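Local coordinates for eukaryotic initiation factor 4F subunit p150 (Saccharomyces cerevisiae, PDB 2VSO), which serves as a scaffold of the eIF4F cap-binding complex that assembles the translation apparatus, represented here by its eIF4A-binding middle domain, at residues E50-I55 against S93-Q98; L60-I65 against K76-Q81; S168-G173 against E211-S216; D254-T259 against F268-I273. All blocks are in the same frame, centred on the assembly; numbering follows the deposited sequence.

Contact 1 of 4, residues E50-I55 against S93-Q98; sequences EMFDAI and SSMYAQ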
loop_
_atom_site.group_PDB
_atom_site.type_symbol
_atom_site.label_atom_id
_atom_site.label_comp_id
_atom_site.label_asym_id
_atom_site.label_seq_id
_atom_site.Cartn_x
_atom_site.Cartn_y
_atom_site.Cartn_z
ATOM N N GLU C 50 6.042 -0.467 -17.233
ATOM C CA GLU C 50 6.525 0.469 -18.237
ATOM C C GLU C 50 7.765 -0.072 -18.970
ATOM O O GLU C 50 7.760 -0.182 -20.196
ATOM C CB GLU C 50 6.820 1.825 -17.587
ATOM C CG GLU C 50 7.316 2.894 -18.546
ATOM C CD GLU C 50 7.574 4.234 -17.862
ATOM O OE1 GLU C 50 8.575 4.898 -18.204
ATOM O OE2 GLU C 50 6.781 4.620 -16.979
ATOM N N MET C 51 8.811 -0.420 -18.217
ATOM C CA MET C 51 10.097 -0.828 -18.791
ATOM C C MET C 51 10.209 -2.331 -19.058
ATOM O O MET C 51 11.307 -2.884 -19.118
ATOM C CB MET C 51 11.246 -0.402 -17.872
ATOM C CG MET C 51 11.479 1.091 -17.826
ATOM S SD MET C 51 11.557 1.795 -19.494
ATOM C CE MET C 51 12.904 0.835 -20.195
ATOM N N PHE C 52 9.080 -2.988 -19.241
ATOM C CA PHE C 52 9.062 -4.435 -19.250
ATOM C C PHE C 52 9.761 -5.044 -20.455
ATOM O O PHE C 52 10.679 -5.850 -20.303
ATOM C CB PHE C 52 7.628 -4.964 -19.163
ATOM C CG PHE C 52 7.539 -6.467 -19.112
ATOM C CD1 PHE C 52 7.510 -7.212 -20.279
ATOM C CD2 PHE C 52 7.495 -7.130 -17.900
ATOM C CE1 PHE C 52 7.433 -8.598 -20.236
ATOM C CE2 PHE C 52 7.413 -8.501 -17.849
ATOM C CZ PHE C 52 7.388 -9.242 -19.023
ATOM N N ASP C 53 9.317 -4.690 -21.654
ATOM C CA ASP C 53 9.878 -5.309 -22.848
ATOM C C ASP C 53 11.382 -5.068 -22.948
ATOM O O ASP C 53 12.143 -5.977 -23.285
ATOM C CB ASP C 53 9.151 -4.828 -24.098
ATOM C CG ASP C 53 7.707 -5.295 -24.142
ATOM O OD1 ASP C 53 7.476 -6.516 -23.984
ATOM O OD2 ASP C 53 6.811 -4.442 -24.336
ATOM N N ALA C 54 11.807 -3.850 -22.633
ATOM C CA ALA C 54 13.226 -3.533 -22.609
ATOM C C ALA C 54 13.989 -4.416 -21.623
ATOM O O ALA C 54 15.093 -4.878 -21.918
ATOM C CB ALA C 54 13.444 -2.062 -22.280
ATOM N N ILE C 55 13.405 -4.654 -20.452
ATOM C CA ILE C 55 14.134 -5.338 -19.385
ATOM C C ILE C 55 13.936 -6.863 -19.347
ATOM O O ILE C 55 14.813 -7.609 -18.901
ATOM C CB ILE C 55 13.901 -4.661 -18.023
ATOM C CG1 ILE C 55 14.921 -3.551 -17.846
ATOM C CG2 ILE C 55 14.064 -5.635 -16.875
ATOM C CD1 ILE C 55 14.661 -2.710 -16.650
ATOM N N SER C 93 4.477 -10.633 -8.369
ATOM C CA SER C 93 4.455 -12.041 -8.780
ATOM C C SER C 93 4.004 -12.282 -10.224
ATOM O O SER C 93 4.510 -13.195 -10.880
ATOM C CB SER C 93 3.583 -12.893 -7.847
ATOM O OG SER C 93 4.344 -13.663 -6.924
ATOM N N SER C 94 3.068 -11.478 -10.719
ATOM C CA SER C 94 2.375 -11.792 -11.971
ATOM C C SER C 94 3.127 -11.222 -13.160
ATOM O O SER C 94 3.051 -11.731 -14.280
ATOM C CB SER C 94 0.936 -11.261 -11.949
ATOM O OG SER C 94 0.927 -9.867 -12.183
ATOM N N MET C 95 3.851 -10.151 -12.890
ATOM C CA MET C 95 4.760 -9.530 -13.846
ATOM C C MET C 95 6.017 -10.400 -13.993
ATOM O O MET C 95 6.544 -10.578 -15.086
ATOM C CB MET C 95 5.127 -8.133 -13.346
ATOM C CG MET C 95 6.069 -7.357 -14.214
ATOM S SD MET C 95 6.584 -5.908 -13.271
ATOM C CE MET C 95 5.010 -5.092 -13.069
ATOM N N TYR C 96 6.484 -10.954 -12.880
ATOM C CA TYR C 96 7.591 -11.893 -12.912
ATOM C C TYR C 96 7.153 -13.159 -13.618
ATOM O O TYR C 96 7.921 -13.771 -14.361
ATOM C CB TYR C 96 8.040 -12.225 -11.500
ATOM C CG TYR C 96 8.722 -11.083 -10.809
ATOM C CD1 TYR C 96 9.809 -10.456 -11.384
ATOM C CD2 TYR C 96 8.273 -10.621 -9.582
ATOM C CE1 TYR C 96 10.439 -9.400 -10.751
ATOM C CE2 TYR C 96 8.903 -9.579 -8.941
ATOM C CZ TYR C 96 9.983 -8.975 -9.527
ATOM O OH TYR C 96 10.606 -7.928 -8.893
ATOM N N ALA C 97 5.904 -13.539 -13.377
ATOM C CA ALA C 97 5.322 -14.698 -14.020
ATOM C C ALA C 97 5.259 -14.474 -15.531
ATOM O O ALA C 97 5.374 -15.415 -16.305
ATOM C CB ALA C 97 3.951 -14.992 -13.432
ATOM N N GLN C 98 5.115 -13.219 -15.951
ATOM C CA GLN C 98 5.145 -12.908 -17.367
ATOM C C GLN C 98 6.564 -12.985 -17.919
ATOM O O GLN C 98 6.780 -13.417 -19.055
ATOM C CB GLN C 98 4.579 -11.523 -17.627
ATOM C CG GLN C 98 3.086 -11.507 -17.868
ATOM C CD GLN C 98 2.521 -10.104 -17.905
ATOM O OE1 GLN C 98 3.143 -9.180 -18.440
ATOM N NE2 GLN C 98 1.336 -9.935 -17.332
#
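Phe52 reaches across to Met95 and Gln98 with the far side of its ring. The ring lies beyond CB with CG anti to the backbone N (chi1 -178°), and the CB bond itself points toward helix 93-106. Met95 meets it in two ways. Its carbonyl O sits at the ring edge, near the plane, 3.6 Å from Phe52 CE2. Its side chain runs past the ring in the opposite direction, with CG 4.0 Å from Phe52 CD2. Beyond CG the methionine bends at its last torsion. Gln98 comes in next to the ring tip. Its CB is 3.9 Å from Phe52 CZ, obliquely placed. The glutamine chain then extends so that OE1 lies over one ring face, 4.2 Å above the plane and offset toward the rim. The amide and ring planes are 64° apart, so this is not a flat stack. No hydrogen bond crosses the contact. The hold is apolar packing plus the approach of a ring edge to a main-chain carbonyl.

Phe52 also packs on Leu47, in the loop before its helix. Met51 takes the N-cap position of helix 52-64. The chain of another protein packs against Glu50, Met51, Ala54 and Ile55. On helix 93-106, Ser93 and Ala97 pack on helix 163-185, both touching Phe182. An aromatic residue from the first turn of one helix, set against the first turns of another, is helix-to-helix packing of the kind found in the all-helical HEAT fold of MIF4G domains.

Contact 2 of 4, residues L60-I65 against K76-Q81; sequences LAIANI and KAVIEQ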
loop_
_atom_site.group_PDB
_atom_site.type_symbol
_atom_site.label_atom_id
_atom_site.label_comp_id
_atom_site.label_asym_id
_atom_site.label_seq_id
_atom_site.Cartn_x
_atom_site.Cartn_y
_atom_site.Cartn_z
ATOM N N LEU C 60 16.656 -11.922 -20.935
ATOM C CA LEU C 60 16.637 -13.058 -21.851
ATOM C C LEU C 60 17.989 -13.235 -22.574
ATOM O O LEU C 60 18.325 -14.337 -23.016
ATOM C CB LEU C 60 15.475 -12.923 -22.844
ATOM C CG LEU C 60 15.475 -13.778 -24.111
ATOM C CD1 LEU C 60 15.276 -15.242 -23.789
ATOM C CD2 LEU C 60 14.399 -13.279 -25.066
ATOM N N ALA C 61 18.759 -12.153 -22.688
ATOM C CA ALA C 61 20.098 -12.226 -23.269
ATOM C C ALA C 61 21.046 -12.866 -22.274
ATOM O O ALA C 61 22.034 -13.499 -22.654
ATOM C CB ALA C 61 20.601 -10.843 -23.659
ATOM N N ILE C 62 20.754 -12.680 -20.993
ATOM C CA ILE C 62 21.548 -13.302 -19.947
ATOM C C ILE C 62 21.195 -14.778 -19.903
ATOM O O ILE C 62 22.072 -15.627 -19.760
ATOM C CB ILE C 62 21.301 -12.625 -18.581
ATOM C CG1 ILE C 62 21.895 -11.223 -18.572
ATOM C CG2 ILE C 62 21.904 -13.420 -17.452
ATOM C CD1 ILE C 62 21.943 -10.612 -17.200
ATOM N N ALA C 63 19.909 -15.089 -20.056
ATOM C CA ALA C 63 19.492 -16.488 -20.080
ATOM C C ALA C 63 20.109 -17.194 -21.280
ATOM O O ALA C 63 20.581 -18.319 -21.170
ATOM C CB ALA C 63 17.972 -16.614 -20.116
ATOM N N ASN C 64 20.103 -16.507 -22.416
ATOM C CA ASN C 64 20.573 -17.065 -23.669
ATOM C C ASN C 64 22.068 -17.412 -23.697
ATOM O O ASN C 64 22.503 -18.191 -24.538
ATOM C CB ASN C 64 20.197 -16.134 -24.827
ATOM C CG ASN C 64 18.847 -16.487 -25.446
ATOM O OD1 ASN C 64 18.225 -17.479 -25.075
ATOM N ND2 ASN C 64 18.401 -15.683 -26.400
ATOM N N ILE C 65 22.840 -16.839 -22.775
ATOM C CA ILE C 65 24.259 -17.148 -22.649
ATOM C C ILE C 65 24.514 -18.658 -22.661
ATOM O O ILE C 65 25.611 -19.115 -22.997
ATOM C CB ILE C 65 24.866 -16.546 -21.366
ATOM C CG1 ILE C 65 25.347 -15.122 -21.626
ATOM C CG2 ILE C 65 26.029 -17.380 -20.875
ATOM C CD1 ILE C 65 25.920 -14.450 -20.401
ATOM N N LYS C 76 19.647 -21.940 -15.606
ATOM C CA LYS C 76 19.126 -22.472 -14.347
ATOM C C LYS C 76 19.232 -21.374 -13.306
ATOM O O LYS C 76 18.376 -21.246 -12.426
ATOM C CB LYS C 76 19.959 -23.649 -13.845
ATOM C CG LYS C 76 19.802 -24.983 -14.572
ATOM C CD LYS C 76 20.871 -25.985 -14.062
ATOM C CE LYS C 76 20.788 -27.359 -14.734
ATOM N NZ LYS C 76 22.105 -28.084 -14.696
ATOM N N ALA C 77 20.305 -20.592 -13.413
ATOM C CA ALA C 77 20.653 -19.635 -12.384
ATOM C C ALA C 77 19.704 -18.423 -12.446
ATOM O O ALA C 77 19.288 -17.877 -11.423
ATOM C CB ALA C 77 22.106 -19.220 -12.535
ATOM N N VAL C 78 19.359 -18.045 -13.670
ATOM C CA VAL C 78 18.404 -16.993 -13.957
ATOM C C VAL C 78 16.991 -17.348 -13.496
ATOM O O VAL C 78 16.339 -16.536 -12.850
ATOM C CB VAL C 78 18.381 -16.686 -15.454
ATOM C CG1 VAL C 78 17.070 -16.014 -15.849
ATOM C CG2 VAL C 78 19.583 -15.838 -15.828
ATOM N N ILE C 79 16.518 -18.550 -13.821
ATOM C CA ILE C 79 15.216 -19.001 -13.314
ATOM C C ILE C 79 15.189 -18.933 -11.790
ATOM O O ILE C 79 14.217 -18.490 -11.193
ATOM C CB ILE C 79 14.876 -20.465 -13.709
ATOM C CG1 ILE C 79 14.763 -20.646 -15.227
ATOM C CG2 ILE C 79 13.603 -20.903 -13.034
ATOM C CD1 ILE C 79 14.403 -19.399 -15.962
ATOM N N GLU C 80 16.259 -19.388 -11.158
ATOM C CA GLU C 80 16.273 -19.520 -9.711
ATOM C C GLU C 80 16.185 -18.153 -9.051
ATOM O O GLU C 80 15.629 -17.999 -7.958
ATOM C CB GLU C 80 17.544 -20.216 -9.268
ATOM C CG GLU C 80 17.675 -20.349 -7.766
ATOM C CD GLU C 80 19.100 -20.633 -7.324
ATOM O OE1 GLU C 80 19.292 -20.973 -6.140
ATOM O OE2 GLU C 80 20.024 -20.508 -8.160
ATOM N N GLN C 81 16.739 -17.159 -9.732
ATOM C CA GLN C 81 16.754 -15.804 -9.218
ATOM C C GLN C 81 15.416 -15.105 -9.421
ATOM O O GLN C 81 15.044 -14.233 -8.635
ATOM C CB GLN C 81 17.854 -14.996 -9.893
ATOM C CG GLN C 81 19.210 -15.162 -9.279
ATOM C CD GLN C 81 20.229 -14.249 -9.930
ATOM O OE1 GLN C 81 20.148 -13.026 -9.811
ATOM N NE2 GLN C 81 21.197 -14.840 -10.622
#
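Ile62, Ala63 and Val78 meet through methyl and methine groups, with no ring or planar group between them. No face or edge is therefore involved. The amides nearby turn to other partners: Asn64 OD1 accepts a hydrogen bond from Asn108 N, and Gln81 NE2 makes a weak one to Val36 O.

The contact centres on the fork of Val78, whose CB bond points toward helix 52-64. One prong, CG2, lies 3.7 Å from Ile62 CG2. The same prong comes within 4.3 Å of Ala63 CA, so it rests against the helix backbone as well as a side chain. The other prong, CG1, faces the methyl of Ala63, with CG1 and CB 4.4 Å apart. The valine is set with CG1 anti to the backbone N (chi1 158°), which spreads both prongs across the neighbouring helix. Ile62 offers its short branch, CG2, while its CG1 branch leaves in another direction. The two side chains pass at a slant.

Ala63 and Val78 are the closest pair of backbones, with CA atoms 6.2 Å apart. The small alanine side chain is consistent with so near an approach. All three touching residues are buried, and no hydrogen bond crosses between the segments.

The two helices run in roughly opposite directions and are joined by a short connection. Around them, helix 33-45 packs on Ile62 through Lys39 and Leu43, and Leu75, one turn before Val78, adds to the cover of Ala63. On another side, Ile79 packs on Leu129 and Arg132 of helix 122-139.

Contact 3 of 4, residues S168-G173 against E211-S216; sequences SAKRRG and EETLES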
loop_
_atom_site.group_PDB
_atom_site.type_symbol
_atom_site.label_atom_id
_atom_site.label_comp_id
_atom_site.label_asym_id
_atom_site.label_seq_id
_atom_site.Cartn_x
_atom_site.Cartn_y
_atom_site.Cartn_z
ATOM N N SER C 168 9.820 -14.737 7.677
ATOM C CA SER C 168 10.260 -14.649 6.291
ATOM C C SER C 168 10.123 -15.994 5.565
ATOM O O SER C 168 9.874 -16.043 4.361
ATOM C CB SER C 168 11.702 -14.154 6.236
ATOM O OG SER C 168 11.813 -12.907 6.895
ATOM N N ALA C 169 10.290 -17.078 6.313
ATOM C CA ALA C 169 10.039 -18.408 5.799
ATOM C C ALA C 169 8.596 -18.612 5.342
ATOM O O ALA C 169 8.343 -19.245 4.313
ATOM C CB ALA C 169 10.391 -19.425 6.842
ATOM N N LYS C 170 7.650 -18.097 6.114
ATOM C CA LYS C 170 6.245 -18.263 5.777
ATOM C C LYS C 170 5.924 -17.276 4.675
ATOM O O LYS C 170 5.351 -17.625 3.648
ATOM C CB LYS C 170 5.364 -18.015 7.003
ATOM C CG LYS C 170 3.877 -18.127 6.749
ATOM C CD LYS C 170 3.099 -17.980 8.044
ATOM C CE LYS C 170 1.614 -17.897 7.794
ATOM N NZ LYS C 170 0.920 -17.282 8.953
ATOM N N ARG C 171 6.325 -16.036 4.882
ATOM C CA ARG C 171 6.071 -15.005 3.900
ATOM C C ARG C 171 6.533 -15.503 2.520
ATOM O O ARG C 171 5.778 -15.465 1.544
ATOM C CB ARG C 171 6.756 -13.704 4.328
ATOM C CG ARG C 171 6.844 -12.653 3.258
ATOM C CD ARG C 171 7.721 -11.494 3.698
ATOM N NE ARG C 171 9.144 -11.808 3.593
ATOM C CZ ARG C 171 9.901 -11.520 2.537
ATOM N NH1 ARG C 171 9.377 -10.905 1.483
ATOM N NH2 ARG C 171 11.187 -11.847 2.535
ATOM N N ARG C 172 7.759 -16.013 2.456
ATOM C CA ARG C 172 8.348 -16.454 1.191
ATOM C C ARG C 172 7.678 -17.702 0.633
ATOM O O ARG C 172 7.484 -17.819 -0.570
ATOM C CB ARG C 172 9.854 -16.674 1.339
ATOM C CG ARG C 172 10.632 -15.383 1.512
ATOM C CD ARG C 172 12.103 -15.642 1.753
ATOM N NE ARG C 172 12.831 -14.405 2.020
ATOM C CZ ARG C 172 14.116 -14.358 2.353
ATOM N NH1 ARG C 172 14.812 -15.484 2.462
ATOM N NH2 ARG C 172 14.706 -13.192 2.579
ATOM N N GLY C 173 7.326 -18.638 1.502
ATOM C CA GLY C 173 6.556 -19.789 1.069
ATOM C C GLY C 173 5.239 -19.370 0.434
ATOM O O GLY C 173 4.925 -19.785 -0.680
ATOM N N GLU C 211 -4.423 -16.094 9.470
ATOM C CA GLU C 211 -5.122 -15.243 8.521
ATOM C C GLU C 211 -4.349 -15.016 7.215
ATOM O O GLU C 211 -4.951 -14.839 6.159
ATOM C CB GLU C 211 -5.564 -13.935 9.180
ATOM C CG GLU C 211 -6.764 -14.149 10.092
ATOM C CD GLU C 211 -7.448 -12.864 10.508
ATOM O OE1 GLU C 211 -6.872 -11.777 10.283
ATOM O OE2 GLU C 211 -8.564 -12.954 11.068
ATOM N N GLU C 212 -3.024 -15.043 7.280
ATOM C CA GLU C 212 -2.208 -14.950 6.074
ATOM C C GLU C 212 -2.424 -16.151 5.146
ATOM O O GLU C 212 -2.466 -16.005 3.928
ATOM C CB GLU C 212 -0.727 -14.827 6.427
ATOM C CG GLU C 212 -0.428 -13.812 7.513
ATOM C CD GLU C 212 1.055 -13.654 7.735
ATOM O OE1 GLU C 212 1.830 -14.243 6.950
ATOM O OE2 GLU C 212 1.445 -12.949 8.691
ATOM N N THR C 213 -2.564 -17.337 5.728
ATOM C CA THR C 213 -2.788 -18.548 4.948
ATOM C C THR C 213 -4.131 -18.519 4.228
ATOM O O THR C 213 -4.207 -18.803 3.032
ATOM C CB THR C 213 -2.674 -19.811 5.828
ATOM O OG1 THR C 213 -1.295 -20.050 6.124
ATOM C CG2 THR C 213 -3.226 -21.011 5.115
ATOM N N LEU C 214 -5.177 -18.168 4.971
ATOM C CA LEU C 214 -6.531 -18.015 4.438
ATOM C C LEU C 214 -6.589 -16.962 3.344
ATOM O O LEU C 214 -7.248 -17.139 2.327
ATOM C CB LEU C 214 -7.472 -17.597 5.560
ATOM C CG LEU C 214 -7.816 -18.659 6.586
ATOM C CD1 LEU C 214 -8.268 -17.988 7.858
ATOM C CD2 LEU C 214 -8.883 -19.581 6.011
ATOM N N GLU C 215 -5.926 -15.846 3.597
ATOM C CA GLU C 215 -5.740 -14.799 2.609
ATOM C C GLU C 215 -5.170 -15.410 1.335
ATOM O O GLU C 215 -5.634 -15.140 0.233
ATOM C CB GLU C 215 -4.750 -13.772 3.156
ATOM C CG GLU C 215 -4.719 -12.474 2.400
ATOM C CD GLU C 215 -5.840 -11.552 2.818
ATOM O OE1 GLU C 215 -6.592 -11.102 1.927
ATOM O OE2 GLU C 215 -5.967 -11.290 4.037
ATOM N N SER C 216 -4.146 -16.238 1.514
ATOM C CA SER C 216 -3.410 -16.845 0.420
ATOM C C SER C 216 -4.296 -17.745 -0.431
ATOM O O SER C 216 -4.248 -17.673 -1.657
ATOM C CB SER C 216 -2.231 -17.644 0.976
ATOM O OG SER C 216 -1.587 -18.405 -0.033
#
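Lys170 and Thr213 mark the nearest backbone approach, their CA atoms 9.1 Å apart, so long side chains must span the gap between the helices. Lys170 does so fully stretched, with CG anti to the backbone N (chi1 178°) and every later torsion also extended. Its amine arrives beside Glu212, which it crosses at a slant. NZ is 3.8 Å from Glu212 OE1, a long salt bridge. It is also 3.9 Å from Glu212 CB, so the amine lies alongside the glutamate chain. Thr213 stands across the end of the lysine at about a right angle, with OG1 4.0 Å from Lys170 CE.

The stronger polar partners of the amine lie outside the two segments: Ser210 OG, just before helix 211-228, and Asp143 O, in the loop before helix 163-185. Thr213 OG1 has a weak hydrogen bond to Asp143 OD1. A methionine in place of Lys170 would probably leave Asp143 O and Ser210 OG without this donor and Glu212 without its nearby positive charge. Thr213 and Ser216 pack on Leu174 of helix 163-185. The arrangement is a lysine-mediated polar contact between helices of the all-helical HEAT fold of MIF4G domains.

Contact 4 of 4, residues D254-T259 against F268-I273; sequences DNIIQT and FKLIDI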
loop_
_atom_site.group_PDB
_atom_site.type_symbol
_atom_site.label_atom_id
_atom_site.label_comp_id
_atom_site.label_asym_id
_atom_site.label_seq_id
_atom_site.Cartn_x
_atom_site.Cartn_y
_atom_site.Cartn_z
ATOM N N ASP C 254 -16.044 -24.013 4.511
ATOM C CA ASP C 254 -17.373 -23.898 5.097
ATOM C C ASP C 254 -17.284 -24.169 6.592
ATOM O O ASP C 254 -17.905 -23.481 7.397
ATOM C CB ASP C 254 -18.356 -24.866 4.440
ATOM C CG ASP C 254 -18.763 -24.430 3.047
ATOM O OD1 ASP C 254 -18.493 -23.264 2.680
ATOM O OD2 ASP C 254 -19.353 -25.256 2.317
ATOM N N ASN C 255 -16.499 -25.174 6.951
ATOM C CA ASN C 255 -16.239 -25.494 8.342
ATOM C C ASN C 255 -15.617 -24.301 9.034
ATOM O O ASN C 255 -16.121 -23.834 10.051
ATOM C CB ASN C 255 -15.310 -26.704 8.446
ATOM C CG ASN C 255 -15.069 -27.133 9.877
ATOM O OD1 ASN C 255 -15.686 -26.613 10.804
ATOM N ND2 ASN C 255 -14.166 -28.088 10.064
ATOM N N ILE C 256 -14.526 -23.801 8.465
ATOM C CA ILE C 256 -13.817 -22.663 9.038
ATOM C C ILE C 256 -14.722 -21.463 9.276
ATOM O O ILE C 256 -14.631 -20.803 10.309
ATOM C CB ILE C 256 -12.641 -22.238 8.163
ATOM C CG1 ILE C 256 -11.427 -23.123 8.464
ATOM C CG2 ILE C 256 -12.315 -20.772 8.402
ATOM C CD1 ILE C 256 -10.368 -23.102 7.392
ATOM N N ILE C 257 -15.590 -21.180 8.317
ATOM C CA ILE C 257 -16.539 -20.086 8.452
ATOM C C ILE C 257 -17.508 -20.391 9.585
ATOM O O ILE C 257 -17.751 -19.551 10.447
ATOM C CB ILE C 257 -17.357 -19.880 7.160
ATOM C CG1 ILE C 257 -16.494 -19.297 6.039
ATOM C CG2 ILE C 257 -18.540 -18.983 7.433
ATOM C CD1 ILE C 257 -17.104 -19.476 4.673
ATOM N N GLN C 258 -18.046 -21.605 9.577
ATOM C CA GLN C 258 -19.111 -21.988 10.494
ATOM C C GLN C 258 -18.614 -22.465 11.855
ATOM O O GLN C 258 -19.372 -23.092 12.586
ATOM C CB GLN C 258 -19.971 -23.096 9.880
ATOM C CG GLN C 258 -20.541 -22.791 8.507
ATOM C CD GLN C 258 -21.115 -24.029 7.839
ATOM O OE1 GLN C 258 -21.337 -25.052 8.491
ATOM N NE2 GLN C 258 -21.354 -23.944 6.534
ATOM N N THR C 259 -17.352 -22.209 12.194
ATOM C CA THR C 259 -16.839 -22.607 13.511
ATOM C C THR C 259 -15.698 -21.729 14.007
ATOM O O THR C 259 -15.779 -21.153 15.091
ATOM C CB THR C 259 -16.366 -24.087 13.567
ATOM O OG1 THR C 259 -15.326 -24.310 12.606
ATOM C CG2 THR C 259 -17.517 -25.055 13.319
ATOM N N PHE C 268 -15.736 -12.560 5.268
ATOM C CA PHE C 268 -16.396 -12.029 4.088
ATOM C C PHE C 268 -15.737 -12.548 2.824
ATOM O O PHE C 268 -16.416 -12.794 1.840
ATOM C CB PHE C 268 -16.411 -10.488 4.076
ATOM C CG PHE C 268 -17.408 -9.877 5.027
ATOM C CD1 PHE C 268 -17.146 -8.661 5.636
ATOM C CD2 PHE C 268 -18.595 -10.526 5.322
ATOM C CE1 PHE C 268 -18.052 -8.109 6.513
ATOM C CE2 PHE C 268 -19.499 -9.974 6.207
ATOM C CZ PHE C 268 -19.228 -8.763 6.798
ATOM N N LYS C 269 -14.414 -12.691 2.848
ATOM C CA LYS C 269 -13.669 -13.228 1.703
ATOM C C LYS C 269 -14.048 -14.679 1.406
ATOM O O LYS C 269 -14.285 -15.044 0.260
ATOM C CB LYS C 269 -12.158 -13.120 1.930
ATOM C CG LYS C 269 -11.601 -11.714 1.743
ATOM C CD LYS C 269 -10.162 -11.597 2.260
ATOM C CE LYS C 269 -9.467 -10.395 1.648
ATOM N NZ LYS C 269 -10.285 -9.159 1.769
ATOM N N LEU C 270 -14.113 -15.491 2.455
ATOM C CA LEU C 270 -14.494 -16.883 2.329
ATOM C C LEU C 270 -15.914 -17.075 1.812
ATOM O O LEU C 270 -16.172 -17.935 0.986
ATOM C CB LEU C 270 -14.334 -17.590 3.674
ATOM C CG LEU C 270 -12.959 -17.451 4.324
ATOM C CD1 LEU C 270 -12.981 -17.991 5.744
ATOM C CD2 LEU C 270 -11.918 -18.176 3.492
ATOM N N ILE C 271 -16.845 -16.282 2.321
ATOM C CA ILE C 271 -18.238 -16.391 1.916
ATOM C C ILE C 271 -18.392 -15.991 0.447
ATOM O O ILE C 271 -19.276 -16.482 -0.261
ATOM C CB ILE C 271 -19.150 -15.563 2.849
ATOM C CG1 ILE C 271 -19.329 -16.295 4.176
ATOM C CG2 ILE C 271 -20.507 -15.313 2.225
ATOM C CD1 ILE C 271 -19.718 -15.387 5.307
ATOM N N ASP C 272 -17.490 -15.135 -0.016
ATOM C CA ASP C 272 -17.524 -14.659 -1.393
ATOM C C ASP C 272 -16.933 -15.589 -2.457
ATOM O O ASP C 272 -17.476 -15.634 -3.556
ATOM C CB ASP C 272 -16.940 -13.252 -1.497
ATOM C CG ASP C 272 -17.831 -12.207 -0.837
ATOM O OD1 ASP C 272 -18.833 -12.603 -0.202
ATOM O OD2 ASP C 272 -17.535 -10.998 -0.953
ATOM N N ILE C 273 -15.847 -16.323 -2.163
ATOM C CA ILE C 273 -15.414 -17.368 -3.116
ATOM C C ILE C 273 -16.372 -18.548 -3.122
ATOM O O ILE C 273 -16.567 -19.172 -4.157
ATOM C CB ILE C 273 -13.955 -17.910 -2.935
ATOM C CG1 ILE C 273 -13.397 -17.568 -1.562
ATOM C CG2 ILE C 273 -13.036 -17.466 -4.086
ATOM C CD1 ILE C 273 -13.575 -18.672 -0.564
#
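Beside the meeting of Ile257 with Leu270, the shortest settled polar bond is a backbone one: Gln258 N donates to Asp254 O at 2.9 Å. It closes the last turn of helix 242-257, since Gln258 is the first residue to leave helical geometry. No hydrogen bond runs between the two segments, which meet through aliphatic carbon alone.

Ile257 carries most of this. Its long branch has CG1 anti to the carbonyl carbon (chi1 -71°) and points at the opposing helix. The end methyl, CD1, is 3.5 Å from Leu270 CB. One bond back, Ile257 CG1 lies 3.8 Å from Leu270 CD1. The two side chains run antiparallel alongside each other. Ile257 CD1 also reaches Ile271, 3.9 Å from its CG1, at a slant. Replacing Ile257 with an alanine would probably open a gap beside Leu270 and leave Ile271 without this neighbour.

The arrangement is an antiparallel helical hairpin, as in the HEAT fold, with a short connection between its helices. Ile256 adds a second point of packing. Its CG2 is 3.9 Å from Leu270 CD1, and the two side chains cross at about a right angle. Pro209 and Ile262 pack on Ile256, and Val218 of helix 211-228 packs on Leu270. Outside this pairing, the chain of another protein provides basic side chains for a salt bridge with Asp272 and a cation-pi contact with Phe268.

Overall arrangement
All four contacts pair helices of the MIF4G domain. Contacts 1 and 2 share helix 52-64, contact 1 near its start and contact 2 near its end, with centres 15 Å apart. Contact 2 is buried, whereas contact 1 lies at the surface and uses an aromatic ring against a main-chain carbonyl, a methionine and a glutamine. Contacts 3 and 4 lie on the other side of the chain's centre from contact 2. They touch each other: Leu214 packs on Ile256 and Leu270. Contact 3 is buried yet polar, and contact 4 is partly buried and wholly aliphatic. Another protein chain lies within reach of contacts 1 and 4, whose centres are 34 Å apart.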